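Local coordinates for protein carboxynorspermidine decarboxylase (Campylobacter jejuni subsp. jejuni 81116, PDB 3N29) that catalyses the pyridoxal-5'-phosphate-dependent decarboxylation of carboxynorspermidine to norspermidine, at residues 274-279 with 372-377; 47-52 with 394-399; 119-124 with 141-146. All blocks are in the same frame, centred on the assembly; numbering follows the deposited sequence.

Interaction 1 of 3, residues 274-279 with 372-377; sequences VGWQTG and FLDQIH
The type II beta turn Gly275–Thr278, which leads from helix 272-275 into strand 279-290, is gripped by Asp374 from the loop after strand 369-372. Gln277 N donates to Asp374 OD1 at 2.8 Å, meeting the carboxylate 56° above its plane. With CG anti to the backbone N (chi1 -170°), Asp374 also sets OD2 over one face of the Trp276 ring, 3.5 Å from Trp276 CZ3, with the carboxylate plane nearly perpendicular to the ring (81°). Two waters extend the grip: one donates to Asp374 OD1 (2.6 Å) and to Gly275 O while accepting from Ile376 N, the other links Asp374 OD2 to Gln277 NE2. Within the turn, Thr278 OG1 donates to Gly275 O, a use well suited to a small hydroxyl side chain. Farther on, Gln375 N bonds Gly279 O at 2.9 Å. Gly279, lacking a side chain, lets Ile376 CG1 come unusually close to its CA (3.4 Å). The His377 ring lies obliquely beside Trp276. Asp374 thus has its carboxylate fixed in rotation by backbone and water donors, tying the turn to the loop that runs on into Tyr378, a residue of both the cofactor and norspermidine pockets.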
loop_
_atom_site.group_PDB
_atom_site.type_symbol
_atom_site.label_atom_id
_atom_site.label_comp_id
_atom_site.label_asym_id
_atom_site.label_seq_id
_atom_site.Cartn_x
_atom_site.Cartn_y
_atom_site.Cartn_z
ATOM N N VAL A 274 -14.163 7.233 -14.652
ATOM C CA VAL A 274 -15.288 6.395 -14.314
ATOM C C VAL A 274 -15.680 6.503 -12.844
ATOM O O VAL A 274 -16.810 6.623 -12.541
ATOM C CB VAL A 274 -15.028 4.942 -14.694
ATOM C CG1 VAL A 274 -16.139 4.090 -14.305
ATOM C CG2 VAL A 274 -14.783 4.818 -16.168
ATOM N N GLY A 275 -14.689 6.494 -11.964
ATOM C CA GLY A 275 -14.894 6.512 -10.536
ATOM C C GLY A 275 -14.950 7.858 -9.855
ATOM O O GLY A 275 -15.199 7.931 -8.702
ATOM N N TRP A 276 -14.752 8.916 -10.607
ATOM C CA TRP A 276 -14.597 10.241 -10.086
ATOM C C TRP A 276 -15.846 10.703 -9.360
ATOM O O TRP A 276 -16.889 10.819 -9.937
ATOM C CB TRP A 276 -14.247 11.227 -11.231
ATOM C CG TRP A 276 -14.148 12.635 -10.817
ATOM C CD1 TRP A 276 -15.075 13.593 -10.982
ATOM C CD2 TRP A 276 -13.073 13.247 -10.131
ATOM N NE1 TRP A 276 -14.664 14.752 -10.444
ATOM C CE2 TRP A 276 -13.423 14.569 -9.919
ATOM C CE3 TRP A 276 -11.848 12.796 -9.658
ATOM C CZ2 TRP A 276 -12.595 15.444 -9.261
ATOM C CZ3 TRP A 276 -11.034 13.663 -9.022
ATOM C CH2 TRP A 276 -11.405 14.974 -8.831
ATOM N N GLN A 277 -15.669 11.003 -8.088
ATOM C CA GLN A 277 -16.725 11.473 -7.233
ATOM C C GLN A 277 -17.952 10.540 -7.235
ATOM O O GLN A 277 -19.049 10.986 -7.223
ATOM C CB GLN A 277 -17.091 12.919 -7.542
ATOM C CG GLN A 277 -15.941 13.827 -7.364
ATOM C CD GLN A 277 -16.228 15.283 -7.508
ATOM O OE1 GLN A 277 -17.224 15.685 -8.037
ATOM N NE2 GLN A 277 -15.309 16.081 -7.050
ATOM N N THR A 278 -17.720 9.251 -7.277
ATOM C CA THR A 278 -18.787 8.281 -7.155
ATOM C C THR A 278 -19.047 7.768 -5.741
ATOM O O THR A 278 -19.973 7.092 -5.526
ATOM C CB THR A 278 -18.570 7.074 -8.083
ATOM O OG1 THR A 278 -17.396 6.375 -7.722
ATOM C CG2 THR A 278 -18.459 7.516 -9.482
ATOM N N GLY A 279 -18.169 8.030 -4.799
ATOM C CA GLY A 279 -18.343 7.467 -3.478
ATOM C C GLY A 279 -17.387 7.925 -2.405
ATOM O O GLY A 279 -16.423 8.548 -2.696
ATOM N N PHE A 372 -15.076 10.674 4.319
ATOM C CA PHE A 372 -13.979 11.083 3.437
ATOM C C PHE A 372 -14.484 11.029 1.976
ATOM O O PHE A 372 -14.888 9.957 1.432
ATOM C CB PHE A 372 -12.746 10.192 3.631
ATOM C CG PHE A 372 -12.085 10.366 4.966
ATOM C CD1 PHE A 372 -11.311 11.468 5.211
ATOM C CD2 PHE A 372 -12.308 9.475 5.963
ATOM C CE1 PHE A 372 -10.714 11.632 6.518
ATOM C CE2 PHE A 372 -11.780 9.637 7.253
ATOM C CZ PHE A 372 -10.969 10.716 7.507
ATOM N N LEU A 373 -14.408 12.184 1.338
ATOM C CA LEU A 373 -15.049 12.376 0.011
ATOM C C LEU A 373 -14.185 11.796 -1.116
ATOM O O LEU A 373 -12.942 11.959 -1.103
ATOM C CB LEU A 373 -15.307 13.884 -0.237
ATOM C CG LEU A 373 -16.311 14.509 0.742
ATOM C CD1 LEU A 373 -16.471 16.049 0.402
ATOM C CD2 LEU A 373 -17.693 13.829 0.672
ATOM N N ASP A 374 -14.834 11.165 -2.101
ATOM C CA ASP A 374 -14.186 10.762 -3.359
ATOM C C ASP A 374 -13.106 9.763 -3.148
ATOM O O ASP A 374 -11.915 9.997 -3.466
ATOM C CB ASP A 374 -13.655 11.972 -4.123
ATOM C CG ASP A 374 -13.208 11.621 -5.531
ATOM O OD1 ASP A 374 -13.747 10.613 -6.094
ATOM O OD2 ASP A 374 -12.360 12.400 -6.089
ATOM N N GLN A 375 -13.497 8.626 -2.605
ATOM C CA GLN A 375 -12.583 7.590 -2.222
ATOM C C GLN A 375 -12.829 6.213 -2.860
ATOM O O GLN A 375 -12.479 5.189 -2.257
ATOM C CB GLN A 375 -12.533 7.480 -0.699
ATOM C CG GLN A 375 -11.990 8.745 0.028
ATOM C CD GLN A 375 -10.596 9.061 -0.297
ATOM O OE1 GLN A 375 -10.196 10.240 -0.356
ATOM N NE2 GLN A 375 -9.866 8.069 -0.631
ATOM N N ILE A 376 -13.367 6.173 -4.053
ATOM C CA ILE A 376 -13.576 4.903 -4.718
ATOM C C ILE A 376 -12.487 4.592 -5.737
ATOM O O ILE A 376 -12.235 3.429 -5.980
ATOM C CB ILE A 376 -15.009 4.743 -5.381
ATOM C CG1 ILE A 376 -16.082 5.141 -4.382
ATOM C CG2 ILE A 376 -15.185 3.292 -5.839
ATOM C CD1 ILE A 376 -16.222 4.230 -3.120
ATOM N N HIS A 377 -11.839 5.607 -6.326
ATOM C CA HIS A 377 -10.803 5.361 -7.389
ATOM C C HIS A 377 -9.421 5.453 -6.759
ATOM O O HIS A 377 -9.247 6.240 -5.826
ATOM C CB HIS A 377 -10.981 6.362 -8.532
ATOM C CG HIS A 377 -10.726 7.799 -8.152
ATOM N ND1 HIS A 377 -11.705 8.655 -7.714
ATOM C CD2 HIS A 377 -9.583 8.533 -8.200
ATOM C CE1 HIS A 377 -11.180 9.855 -7.500
ATOM N NE2 HIS A 377 -9.881 9.786 -7.744
HETATM O O HOH W 1 -14.732 8.175 -5.825
HETATM O O HOH W 2 -12.847 15.189 -5.678
#

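Interaction 2 of 3, residues 47-52 with 394-399; sequences YILEED and LMLLDH
Tyr47 to Glu50 and Leu394 to Leu397 pair as neighbouring parallel strands in the beta domain, their short axes 4.6 Å apart at closest and inclined by 28°. Backbone bonds come first. Tyr47 O accepts from Met395 N (2.9 Å), Met395 O from Leu49 N, and Leu49 O from Leu397 N (2.8 Å), so the chains donate in turn. The series carries on past the strand: Glu50 is the N-cap of helix 51-68, and the first helical residue, Glu51, gives its N-H to Leu397 O (2.9 Å). A water donates to the same carbonyl and accepts from Asp52 N.

The apolar contacts fall on both faces of the sheet. On one, Tyr47 and Leu394 lie side by side, CD2 to CD2 at 3.6 Å, and Leu49 runs beside Leu396. On the other, branched Ile48 spans two partners, with CG1 on Met395 CB and CG2 on Leu397 CB.

Charged and polar side chains take over where the strands end. Extended Glu51, its CG anti to the backbone N (chi1 176°), reaches His399: OE1 accepts from His399 N at 2.9 Å, from well above the carboxylate plane, and weakly from ND1 at the ring edge. A long acidic chain suits this place, since it can reach the loop after strand 393-397 and bind the His399 N-H, while its OE2 forms a salt bridge with Arg55 one helical turn on.

Around this pair, strand 279-290 flanks 46-50 on its other side, through backbone bonds of Ile48 to Asn280 and of Glu50 to Thr278, just before that strand, and strand 403-405 flanks 393-397, its Leu403 packing on Ile48 and Met395. Tyr47 OH is held by His305 O and Asn383, while Leu394 packs on Asn418 of the second subunit.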
loop_
_atom_site.group_PDB
_atom_site.type_symbol
_atom_site.label_atom_id
_atom_site.label_comp_id
_atom_site.label_asym_id
_atom_site.label_seq_id
_atom_site.Cartn_x
_atom_site.Cartn_y
_atom_site.Cartn_z
ATOM N N TYR A 47 -16.297 1.583 2.231
ATOM C CA TYR A 47 -16.322 2.401 1.042
ATOM C C TYR A 47 -17.750 2.246 0.447
ATOM O O TYR A 47 -18.182 1.099 0.252
ATOM C CB TYR A 47 -15.349 1.913 -0.028
ATOM C CG TYR A 47 -13.851 1.865 0.336
ATOM C CD1 TYR A 47 -13.057 2.957 0.160
ATOM C CD2 TYR A 47 -13.277 0.717 0.881
ATOM C CE1 TYR A 47 -11.718 2.917 0.476
ATOM C CE2 TYR A 47 -11.931 0.674 1.179
ATOM C CZ TYR A 47 -11.159 1.797 1.029
ATOM O OH TYR A 47 -9.766 1.736 1.279
ATOM N N ILE A 48 -18.416 3.341 0.138
ATOM C CA ILE A 48 -19.778 3.297 -0.363
ATOM C C ILE A 48 -19.889 3.963 -1.727
ATOM O O ILE A 48 -19.691 5.171 -1.894
ATOM C CB ILE A 48 -20.756 3.885 0.658
ATOM C CG1 ILE A 48 -20.572 3.240 2.024
ATOM C CG2 ILE A 48 -22.232 3.672 0.129
ATOM C CD1 ILE A 48 -21.545 3.801 3.089
ATOM N N LEU A 49 -20.035 3.153 -2.730
ATOM C CA LEU A 49 -20.227 3.664 -4.108
ATOM C C LEU A 49 -21.682 3.990 -4.335
ATOM O O LEU A 49 -22.550 3.214 -3.909
ATOM C CB LEU A 49 -19.764 2.640 -5.089
ATOM C CG LEU A 49 -20.057 2.854 -6.591
ATOM C CD1 LEU A 49 -19.160 3.852 -7.115
ATOM C CD2 LEU A 49 -19.711 1.606 -7.319
ATOM N N GLU A 50 -21.942 5.105 -5.012
ATOM C CA GLU A 50 -23.299 5.577 -5.231
ATOM C C GLU A 50 -23.649 5.321 -6.682
ATOM O O GLU A 50 -23.021 5.859 -7.567
ATOM C CB GLU A 50 -23.449 7.019 -4.820
ATOM C CG GLU A 50 -23.186 7.239 -3.332
ATOM C CD GLU A 50 -23.091 8.708 -2.952
ATOM O OE1 GLU A 50 -24.037 9.482 -3.263
ATOM O OE2 GLU A 50 -22.076 9.103 -2.354
ATOM N N GLU A 51 -24.603 4.418 -6.897
ATOM C CA GLU A 51 -24.998 4.040 -8.248
ATOM C C GLU A 51 -25.360 5.238 -9.104
ATOM O O GLU A 51 -24.932 5.328 -10.260
ATOM C CB GLU A 51 -26.100 2.960 -8.229
ATOM C CG GLU A 51 -26.602 2.614 -9.597
ATOM C CD GLU A 51 -27.625 1.469 -9.586
ATOM O OE1 GLU A 51 -27.949 0.926 -8.508
ATOM O OE2 GLU A 51 -28.087 1.144 -10.689
ATOM N N ASP A 52 -26.175 6.147 -8.570
ATOM C CA ASP A 52 -26.618 7.307 -9.311
ATOM C C ASP A 52 -25.440 8.148 -9.854
ATOM O O ASP A 52 -25.501 8.664 -10.966
ATOM C CB ASP A 52 -27.561 8.227 -8.497
ATOM C CG ASP A 52 -28.994 7.617 -8.281
ATOM O OD1 ASP A 52 -29.442 6.776 -9.102
ATOM O OD2 ASP A 52 -29.625 7.948 -7.240
ATOM N N LEU A 394 -16.990 -3.100 1.258
ATOM C CA LEU A 394 -17.445 -2.504 0.001
ATOM C C LEU A 394 -18.964 -2.555 -0.064
ATOM O O LEU A 394 -19.554 -3.617 0.037
ATOM C CB LEU A 394 -16.818 -3.237 -1.155
ATOM C CG LEU A 394 -15.305 -3.441 -1.202
ATOM C CD1 LEU A 394 -14.927 -4.069 -2.614
ATOM C CD2 LEU A 394 -14.520 -2.192 -0.844
ATOM N N MET A 395 -19.595 -1.407 -0.253
ATOM C CA MET A 395 -21.035 -1.306 -0.305
ATOM C C MET A 395 -21.460 -0.437 -1.481
ATOM O O MET A 395 -20.683 0.408 -1.974
ATOM C CB MET A 395 -21.570 -0.683 1.013
ATOM C CG MET A 395 -21.092 -1.393 2.338
ATOM S SD MET A 395 -21.950 -0.682 3.830
ATOM C CE MET A 395 -23.303 -1.827 3.847
ATOM N N LEU A 396 -22.684 -0.653 -1.892
ATOM C CA LEU A 396 -23.332 -0.011 -3.014
ATOM C C LEU A 396 -24.612 0.620 -2.547
ATOM O O LEU A 396 -25.511 -0.068 -2.104
ATOM C CB LEU A 396 -23.589 -1.029 -4.138
ATOM C CG LEU A 396 -24.307 -0.386 -5.342
ATOM C CD1 LEU A 396 -23.373 0.540 -6.044
ATOM C CD2 LEU A 396 -24.928 -1.404 -6.294
ATOM N N LEU A 397 -24.743 1.941 -2.673
ATOM C CA LEU A 397 -26.010 2.607 -2.489
ATOM C C LEU A 397 -26.666 2.654 -3.847
ATOM O O LEU A 397 -26.239 3.377 -4.736
ATOM C CB LEU A 397 -25.823 4.039 -1.954
ATOM C CG LEU A 397 -27.083 4.868 -1.722
ATOM C CD1 LEU A 397 -27.914 4.214 -0.606
ATOM C CD2 LEU A 397 -26.761 6.375 -1.349
ATOM N N ASP A 398 -27.708 1.887 -4.008
ATOM C CA ASP A 398 -28.272 1.647 -5.317
ATOM C C ASP A 398 -29.233 2.698 -5.778
ATOM O O ASP A 398 -29.444 3.686 -5.097
ATOM C CB ASP A 398 -28.835 0.218 -5.432
ATOM C CG ASP A 398 -30.115 0.010 -4.686
ATOM O OD1 ASP A 398 -30.823 1.006 -4.393
ATOM O OD2 ASP A 398 -30.466 -1.201 -4.487
ATOM N N HIS A 399 -29.788 2.527 -6.968
ATOM C CA HIS A 399 -30.634 3.577 -7.561
ATOM C C HIS A 399 -31.939 3.818 -6.846
ATOM O O HIS A 399 -32.594 4.850 -7.096
ATOM C CB HIS A 399 -30.876 3.298 -9.034
ATOM C CG HIS A 399 -31.644 2.049 -9.286
ATOM N ND1 HIS A 399 -31.054 0.797 -9.338
ATOM C CD2 HIS A 399 -32.970 1.854 -9.476
ATOM C CE1 HIS A 399 -31.993 -0.110 -9.575
ATOM N NE2 HIS A 399 -33.157 0.507 -9.668
HETATM O O HOH W 3 -27.221 5.883 -5.859
#

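Interaction 3 of 3, residues 119-124 with 141-146; sequences PAFKED and LAQFHK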
loop_
_atom_site.group_PDB
_atom_site.type_symbol
_atom_site.label_atom_id
_atom_site.label_comp_id
_atom_site.label_asym_id
_atom_site.label_seq_id
_atom_site.Cartn_x
_atom_site.Cartn_y
_atom_site.Cartn_z
ATOM N N PRO A 119 4.017 -3.804 -19.495
ATOM C CA PRO A 119 5.455 -3.592 -19.825
ATOM C C PRO A 119 6.284 -4.846 -19.879
ATOM O O PRO A 119 7.381 -4.794 -20.370
ATOM C CB PRO A 119 5.961 -2.699 -18.667
ATOM C CG PRO A 119 4.743 -2.322 -17.895
ATOM C CD PRO A 119 3.617 -3.197 -18.214
ATOM N N ALA A 120 5.757 -5.933 -19.343
ATOM C CA ALA A 120 6.493 -7.149 -18.996
ATOM C C ALA A 120 5.692 -8.412 -19.127
ATOM O O ALA A 120 5.497 -9.009 -18.100
ATOM C CB ALA A 120 6.969 -7.072 -17.490
ATOM N N PHE A 121 5.184 -8.834 -20.305
ATOM C CA PHE A 121 4.454 -10.131 -20.406
ATOM C C PHE A 121 5.380 -11.307 -20.131
ATOM O O PHE A 121 6.535 -11.293 -20.533
ATOM C CB PHE A 121 3.791 -10.378 -21.775
ATOM C CG PHE A 121 2.617 -9.474 -22.085
ATOM C CD1 PHE A 121 1.405 -9.613 -21.424
ATOM C CD2 PHE A 121 2.734 -8.503 -23.043
ATOM C CE1 PHE A 121 0.336 -8.742 -21.665
ATOM C CE2 PHE A 121 1.699 -7.649 -23.304
ATOM C CZ PHE A 121 0.462 -7.772 -22.611
ATOM N N LYS A 122 4.858 -12.355 -19.501
ATOM C CA LYS A 122 5.674 -13.532 -19.188
ATOM C C LYS A 122 5.180 -14.774 -19.961
ATOM O O LYS A 122 3.987 -14.932 -20.251
ATOM C CB LYS A 122 5.674 -13.790 -17.683
ATOM C CG LYS A 122 6.491 -12.750 -16.887
ATOM C CD LYS A 122 6.300 -12.900 -15.352
ATOM C CE LYS A 122 6.896 -14.140 -14.794
ATOM N NZ LYS A 122 6.663 -14.058 -13.274
ATOM N N GLU A 123 6.083 -15.700 -20.234
ATOM C CA GLU A 123 5.702 -16.921 -20.936
ATOM C C GLU A 123 4.616 -17.754 -20.293
ATOM O O GLU A 123 3.844 -18.394 -21.022
ATOM C CB GLU A 123 6.924 -17.818 -21.159
ATOM C CG GLU A 123 7.873 -17.192 -22.089
ATOM C CD GLU A 123 9.019 -18.090 -22.439
ATOM O OE1 GLU A 123 8.762 -19.317 -22.645
ATOM O OE2 GLU A 123 10.156 -17.552 -22.515
ATOM N N ASP A 124 4.570 -17.796 -18.955
ATOM C CA ASP A 124 3.646 -18.696 -18.242
ATOM C C ASP A 124 2.219 -18.148 -18.305
ATOM O O ASP A 124 1.231 -18.840 -17.984
ATOM C CB ASP A 124 4.131 -19.044 -16.812
ATOM C CG ASP A 124 4.344 -17.805 -15.895
ATOM O OD1 ASP A 124 4.053 -16.666 -16.301
ATOM O OD2 ASP A 124 4.767 -17.979 -14.708
ATOM N N LEU A 141 9.607 -3.949 -29.093
ATOM C CA LEU A 141 9.670 -4.827 -30.273
ATOM C C LEU A 141 10.040 -6.254 -29.887
ATOM O O LEU A 141 9.489 -7.206 -30.446
ATOM C CB LEU A 141 10.672 -4.277 -31.285
ATOM C CG LEU A 141 10.230 -2.977 -31.945
ATOM C CD1 LEU A 141 11.312 -2.511 -32.970
ATOM C CD2 LEU A 141 8.862 -3.167 -32.614
ATOM N N ALA A 142 10.972 -6.388 -28.918
ATOM C CA ALA A 142 11.405 -7.699 -28.403
ATOM C C ALA A 142 10.208 -8.485 -27.853
ATOM O O ALA A 142 10.022 -9.661 -28.193
ATOM C CB ALA A 142 12.501 -7.557 -27.350
ATOM N N GLN A 143 9.365 -7.835 -27.061
ATOM C CA GLN A 143 8.224 -8.515 -26.471
ATOM C C GLN A 143 7.235 -8.918 -27.591
ATOM O O GLN A 143 6.762 -10.055 -27.624
ATOM C CB GLN A 143 7.558 -7.622 -25.431
ATOM C CG GLN A 143 8.274 -7.569 -24.102
ATOM C CD GLN A 143 7.573 -8.398 -23.084
ATOM O OE1 GLN A 143 8.150 -9.274 -22.437
ATOM N NE2 GLN A 143 6.325 -8.150 -22.956
ATOM N N PHE A 144 7.013 -8.013 -28.536
ATOM C CA PHE A 144 6.183 -8.312 -29.696
ATOM C C PHE A 144 6.780 -9.520 -30.460
ATOM O O PHE A 144 6.078 -10.510 -30.742
ATOM C CB PHE A 144 6.066 -7.088 -30.569
ATOM C CG PHE A 144 5.661 -7.347 -31.969
ATOM C CD1 PHE A 144 4.588 -8.199 -32.283
ATOM C CD2 PHE A 144 6.333 -6.708 -33.006
ATOM C CE1 PHE A 144 4.247 -8.429 -33.644
ATOM C CE2 PHE A 144 5.992 -6.916 -34.346
ATOM C CZ PHE A 144 4.945 -7.768 -34.655
ATOM N N HIS A 145 8.047 -9.461 -30.764
ATOM C CA HIS A 145 8.629 -10.546 -31.566
ATOM C C HIS A 145 8.583 -11.883 -30.787
ATOM O O HIS A 145 8.502 -12.949 -31.376
ATOM C CB HIS A 145 10.040 -10.201 -31.984
ATOM C CG HIS A 145 10.113 -9.105 -33.010
ATOM N ND1 HIS A 145 11.204 -8.276 -33.153
ATOM C CD2 HIS A 145 9.232 -8.725 -33.958
ATOM C CE1 HIS A 145 10.978 -7.407 -34.118
ATOM N NE2 HIS A 145 9.787 -7.664 -34.630
ATOM N N LYS A 146 8.702 -11.831 -29.473
ATOM C CA LYS A 146 8.766 -13.044 -28.679
ATOM C C LYS A 146 7.375 -13.740 -28.658
ATOM O O LYS A 146 7.288 -14.967 -28.642
ATOM C CB LYS A 146 9.155 -12.689 -27.273
ATOM C CG LYS A 146 9.548 -13.830 -26.356
ATOM C CD LYS A 146 9.681 -13.254 -24.921
ATOM C CE LYS A 146 10.333 -14.221 -23.964
ATOM N NZ LYS A 146 11.419 -13.540 -23.147
#
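Phe121 and Gln143 make a loop-to-helix contact on the eight-stranded beta/alpha barrel, between the link from strand 113-118 to helix 123-132 and the next barrel helix, 141-147. The contact is small, and glutamine suits it because a flexible chain ending in an amide can turn toward peptide groups. Bent at chi2 (-103°), Gln143 brings its CD to 3.7 Å from Phe121 N and 4.0 Å from Phe121 O, placing the amide against that residue's backbone. The Phe121 and Gln143 side chains cross at about a right angle, yet ring and amide planes are nearly parallel, 7° apart. Phe121 also packs on Phe147 of helix 141-147, an aromatic neighbour that suits its ring.

The loop faces the dimer partner as well: Lys122 and Asp124 form salt bridges with Asp299 and Arg390 of the second subunit, and Pro119 comes within about 8 Å, side chain to ligand, of a bound pyridoxal phosphate. Toward solvent, Glu123 and Lys146 are opposite charges suited to an exposed place, set too far apart for a salt bridge: Glu123 OE2 stands 4.3 Å from Lys146 NZ and touches Lys146 CE instead, at 3.6 Å.

Interactions 1 and 2 are neighbours, their centres 10 Å apart, and they share the mixed sheet of the beta domain: Thr278 O probably accepts a hydrogen bond from Glu50 N, and Ile376 CD1 rests on Ile48 O. Interaction 3 lies in the barrel, about 34 Å from interaction 1 and 39 Å from interaction 2, centre to centre, across the chain's middle from the latter. In sequence, interaction 2 joins the first strand to one near the C terminus and so brackets the others; interaction 3 closes before interaction 1 opens. Segment 274-279 of interaction 1 follows the barrel's last strand, 265-268, where the chain passes back into the beta domain, so the two domains are joined beside the norspermidine pocket.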